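Local coordinates for spore coat polysaccharide biosynthesis protein SpsE (Bacillus subtilis, PDB 1VLI) that takes part in spore coat polysaccharide biosynthesis, probably as a sialic acid synthase-like enzyme of the NeuB family, at residues 349-354 with 371-376. Numbering follows the deposited sequence.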
ATOM      1  N   PRO A 349      16.888   3.553   2.956  1.00 55.66           N
ATOM      2  CA  PRO A 349      16.635   2.759   4.152  1.00 53.89           C
ATOM      3  C   PRO A 349      17.403   1.428   4.278  1.00 53.45           C
ATOM      4  O   PRO A 349      17.462   0.869   5.381  1.00 52.26           O
ATOM      5  CB  PRO A 349      15.127   2.505   4.064  1.00 56.06           C
ATOM      6  CG  PRO A 349      14.635   3.728   3.438  1.00 55.62           C
ATOM      7  CD  PRO A 349      15.625   3.991   2.333  1.00 53.43           C
ATOM      8  N   ARG A 350      17.987   0.919   3.192  1.00 52.58           N
ATOM      9  CA  ARG A 350      18.788  -0.329   3.277  1.00 52.44           C
ATOM     10  C   ARG A 350      20.015  -0.142   4.187  1.00 53.44           C
ATOM     11  O   ARG A 350      20.653  -1.112   4.589  1.00 58.23           O
ATOM     12  CB  ARG A 350      19.192  -0.869   1.874  1.00 52.18           C
ATOM     13  CG  ARG A 350      20.431  -0.185   1.246  1.00 53.70           C
ATOM     14  CD  ARG A 350      20.931  -0.783  -0.100  1.00 50.62           C
ATOM     15  NE  ARG A 350      19.874  -0.770  -1.096  1.00 46.94           N
ATOM     16  CZ  ARG A 350      19.583   0.242  -1.911  1.00 48.29           C
ATOM     17  NH1 ARG A 350      20.285   1.375  -1.905  1.00 50.87           N
ATOM     18  NH2 ARG A 350      18.561   0.118  -2.747  1.00 44.42           N
ATOM     19  N   PHE A 351      20.351   1.096   4.534  1.00 50.31           N
ATOM     20  CA  PHE A 351      21.503   1.321   5.402  1.00 51.59           C
ATOM     21  C   PHE A 351      21.138   1.587   6.841  1.00 52.32           C
ATOM     22  O   PHE A 351      22.014   1.851   7.642  1.00 56.01           O
ATOM     23  CB  PHE A 351      22.393   2.452   4.865  1.00 50.85           C
ATOM     24  CG  PHE A 351      22.835   2.245   3.416  1.00 58.93           C
ATOM     25  CD1 PHE A 351      23.893   1.374   3.098  1.00 49.90           C
ATOM     26  CD2 PHE A 351      22.187   2.909   2.380  1.00 54.05           C
ATOM     27  CE1 PHE A 351      24.317   1.212   1.790  1.00 53.82           C
ATOM     28  CE2 PHE A 351      22.609   2.758   1.070  1.00 53.24           C
ATOM     29  CZ  PHE A 351      23.674   1.893   0.774  1.00 50.74           C
ATOM     30  N   PHE A 352      19.866   1.472   7.200  1.00 53.07           N
ATOM     31  CA  PHE A 352      19.449   1.886   8.526  1.00 53.39           C
ATOM     32  C   PHE A 352      20.044   0.982   9.620  1.00 53.80           C
ATOM     33  O   PHE A 352      20.624   1.484  10.607  1.00 52.89           O
ATOM     34  CB  PHE A 352      17.923   1.984   8.607  1.00 54.64           C
ATOM     35  CG  PHE A 352      17.430   2.528   9.917  1.00 58.44           C
ATOM     36  CD1 PHE A 352      17.398   3.906  10.149  1.00 57.94           C
ATOM     37  CD2 PHE A 352      17.005   1.669  10.919  1.00 54.87           C
ATOM     38  CE1 PHE A 352      16.949   4.420  11.357  1.00 55.50           C
ATOM     39  CE2 PHE A 352      16.558   2.170  12.130  1.00 61.25           C
ATOM     40  CZ  PHE A 352      16.527   3.554  12.351  1.00 59.59           C
ATOM     41  N   GLU A 353      19.930  -0.337   9.439  1.00 54.69           N
ATOM     42  CA  GLU A 353      20.557  -1.297  10.354  1.00 58.31           C
ATOM     43  C   GLU A 353      22.043  -1.036  10.560  1.00 57.98           C
ATOM     44  O   GLU A 353      22.508  -0.932  11.694  1.00 62.54           O
ATOM     45  CB  GLU A 353      20.320  -2.725   9.873  1.00 59.64           C
ATOM     46  CG  GLU A 353      19.165  -3.408  10.583  1.00 67.95           C
ATOM     47  CD  GLU A 353      18.473  -4.439   9.703  1.00 84.32           C
ATOM     48  OE1 GLU A 353      19.193  -5.225   9.046  1.00 88.49           O
ATOM     49  OE2 GLU A 353      17.210  -4.460   9.667  1.00 86.40           O
ATOM     50  N   LEU A 354      22.776  -0.899   9.459  1.00 57.04           N
ATOM     51  CA  LEU A 354      24.209  -0.627   9.463  1.00 55.04           C
ATOM     52  C   LEU A 354      24.564   0.590  10.308  1.00 54.35           C
ATOM     53  O   LEU A 354      25.440   0.525  11.186  1.00 53.14           O
ATOM     54  CB  LEU A 354      24.674  -0.403   8.025  1.00 56.40           C
ATOM     55  CG  LEU A 354      26.149  -0.186   7.729  1.00 58.16           C
ATOM     56  CD1 LEU A 354      26.893  -1.475   7.953  1.00 67.46           C
ATOM     57  CD2 LEU A 354      26.286   0.223   6.267  1.00 55.80           C
ATOM     58  N   ILE A 371      20.092  12.201   5.740  1.00 56.50           N
ATOM     59  CA  ILE A 371      21.461  11.709   5.805  1.00 56.25           C
ATOM     60  C   ILE A 371      22.025  11.530   4.415  1.00 57.05           C
ATOM     61  O   ILE A 371      21.341  11.137   3.502  1.00 61.97           O
ATOM     62  CB  ILE A 371      21.528  10.366   6.539  1.00 55.44           C
ATOM     63  CG1 ILE A 371      20.949  10.499   7.939  1.00 56.35           C
ATOM     64  CG2 ILE A 371      22.987   9.892   6.654  1.00 56.36           C
ATOM     65  CD1 ILE A 371      21.801  11.300   8.836  1.00 41.08           C
ATOM     66  N   VAL A 372      23.316  11.750   4.314  1.00 57.27           N
ATOM     67  CA  VAL A 372      24.037  11.895   3.086  1.00 55.91           C
ATOM     68  C   VAL A 372      25.398  11.216   3.374  1.00 56.08           C
ATOM     69  O   VAL A 372      25.726  10.966   4.535  1.00 56.06           O
ATOM     70  CB  VAL A 372      24.136  13.416   2.813  1.00 57.10           C
ATOM     71  CG1 VAL A 372      25.532  13.945   2.982  1.00 53.02           C
ATOM     72  CG2 VAL A 372      23.438  13.817   1.509  1.00 50.09           C
ATOM     73  N   TRP A 373      26.169  10.876   2.345  1.00 55.63           N
ATOM     74  CA  TRP A 373      27.391  10.087   2.555  1.00 54.27           C
ATOM     75  C   TRP A 373      28.454  10.871   3.279  1.00 54.47           C
ATOM     76  O   TRP A 373      29.214  10.329   4.090  1.00 55.40           O
ATOM     77  CB  TRP A 373      27.937   9.552   1.229  1.00 56.28           C
ATOM     78  CG  TRP A 373      27.187   8.368   0.754  1.00 54.13           C
ATOM     79  CD1 TRP A 373      26.364   8.301  -0.335  1.00 58.98           C
ATOM     80  CD2 TRP A 373      27.144   7.069   1.372  1.00 56.03           C
ATOM     81  NE1 TRP A 373      25.814   7.039  -0.434  1.00 53.68           N
ATOM     82  CE2 TRP A 373      26.277   6.264   0.601  1.00 54.78           C
ATOM     83  CE3 TRP A 373      27.739   6.507   2.515  1.00 66.43           C
ATOM     84  CZ2 TRP A 373      26.018   4.923   0.913  1.00 50.36           C
ATOM     85  CZ3 TRP A 373      27.454   5.172   2.837  1.00 59.79           C
ATOM     86  CH2 TRP A 373      26.609   4.408   2.040  1.00 58.48           C
ATOM     87  N   ASP A 374      28.494  12.165   3.008  1.00 54.79           N
ATOM     88  CA  ASP A 374      29.467  13.027   3.630  1.00 53.94           C
ATOM     89  C   ASP A 374      29.313  13.133   5.138  1.00 54.98           C
ATOM     90  O   ASP A 374      30.227  13.604   5.807  1.00 56.62           O
ATOM     91  CB  ASP A 374      29.397  14.399   2.999  1.00 56.14           C
ATOM     92  CG  ASP A 374      30.181  14.483   1.699  1.00 63.31           C
ATOM     93  OD1 ASP A 374      30.825  13.491   1.273  1.00 65.57           O
ATOM     94  OD2 ASP A 374      30.204  15.524   1.029  1.00 74.27           O
ATOM     95  N   ASP A 375      28.167  12.699   5.664  1.00 54.95           N
ATOM     96  CA  ASP A 375      27.905  12.723   7.097  1.00 54.58           C
ATOM     97  C   ASP A 375      28.569  11.526   7.752  1.00 54.02           C
ATOM     98  O   ASP A 375      28.775  11.535   8.952  1.00 53.28           O
ATOM     99  CB  ASP A 375      26.383  12.682   7.386  1.00 54.78           C
ATOM    100  CG  ASP A 375      25.635  13.919   6.851  1.00 57.50           C
ATOM    101  OD1 ASP A 375      26.276  14.996   6.800  1.00 56.30           O
ATOM    102  OD2 ASP A 375      24.422  13.917   6.455  1.00 47.34           O
ATOM    103  N   ILE A 376      28.882  10.491   6.965  1.00 55.49           N
ATOM    104  CA  ILE A 376      29.417   9.231   7.523  1.00 57.60           C
ATOM    105  C   ILE A 376      30.812   8.826   7.060  1.00 60.24           C
ATOM    106  O   ILE A 376      31.464   8.026   7.740  1.00 63.23           O
ATOM    107  CB  ILE A 376      28.433   8.041   7.357  1.00 57.77           C
ATOM    108  CG1 ILE A 376      27.794   8.022   5.990  1.00 63.57           C
ATOM    109  CG2 ILE A 376      27.278   8.127   8.369  1.00 57.12           C
ATOM    110  CD1 ILE A 376      26.378   7.534   6.053  1.00 63.25           C
TER
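Phe351 and Trp373 meet in a T-shaped aromatic pair, and this single pair makes the contact. The six-membered ring of the indole turns its edge to one face of the phenyl ring, with centroids 5.2 Å apart and planes at 77°. Trp373 CZ2 comes to 3.8 Å from Phe351 CZ, while Trp373 CH2, 3.9 Å from Phe351 CE1, stands over the phenyl face, displaced toward its rim. Tryptophan suits the reach: its CB does not aim at the other segment, yet with CG anti to the carbonyl carbon (chi1 -78°) the long indole carries its far carbons across. On the opposite phenyl face the aliphatic CG of Arg350 lies over the ring centre, 3.6 Å above the plane, so Phe351 is sandwiched between a methylene and an indole edge. With an alanine here, the indole edge would probably lose its aromatic platform and be freer to turn.

Both segments belong to the C-terminal SAF (antifreeze protein-like) domain, where the pair bridges the start of helix 352-356 and a turn near the chain's end, at the surface. Phe351 stands at the N-cap position, but its ring cannot cap and serves packing instead. Buried Phe352 and Ile371 pack on Ile318 and Ile335 in strands 317-320 and 335-338, as large apolar residues suited to the core.

Hydrogen bonds within each segment close short turns: Phe352 N donates to Pro349 O (3.1 Å), and Ile376 N to Trp373 O (2.9 Å). Asp375 OD2 weakly accepts Val372 N, while OD1 forms a salt bridge with Arg363. Arg350 NE pairs with Glu175 of the TIM-barrel region.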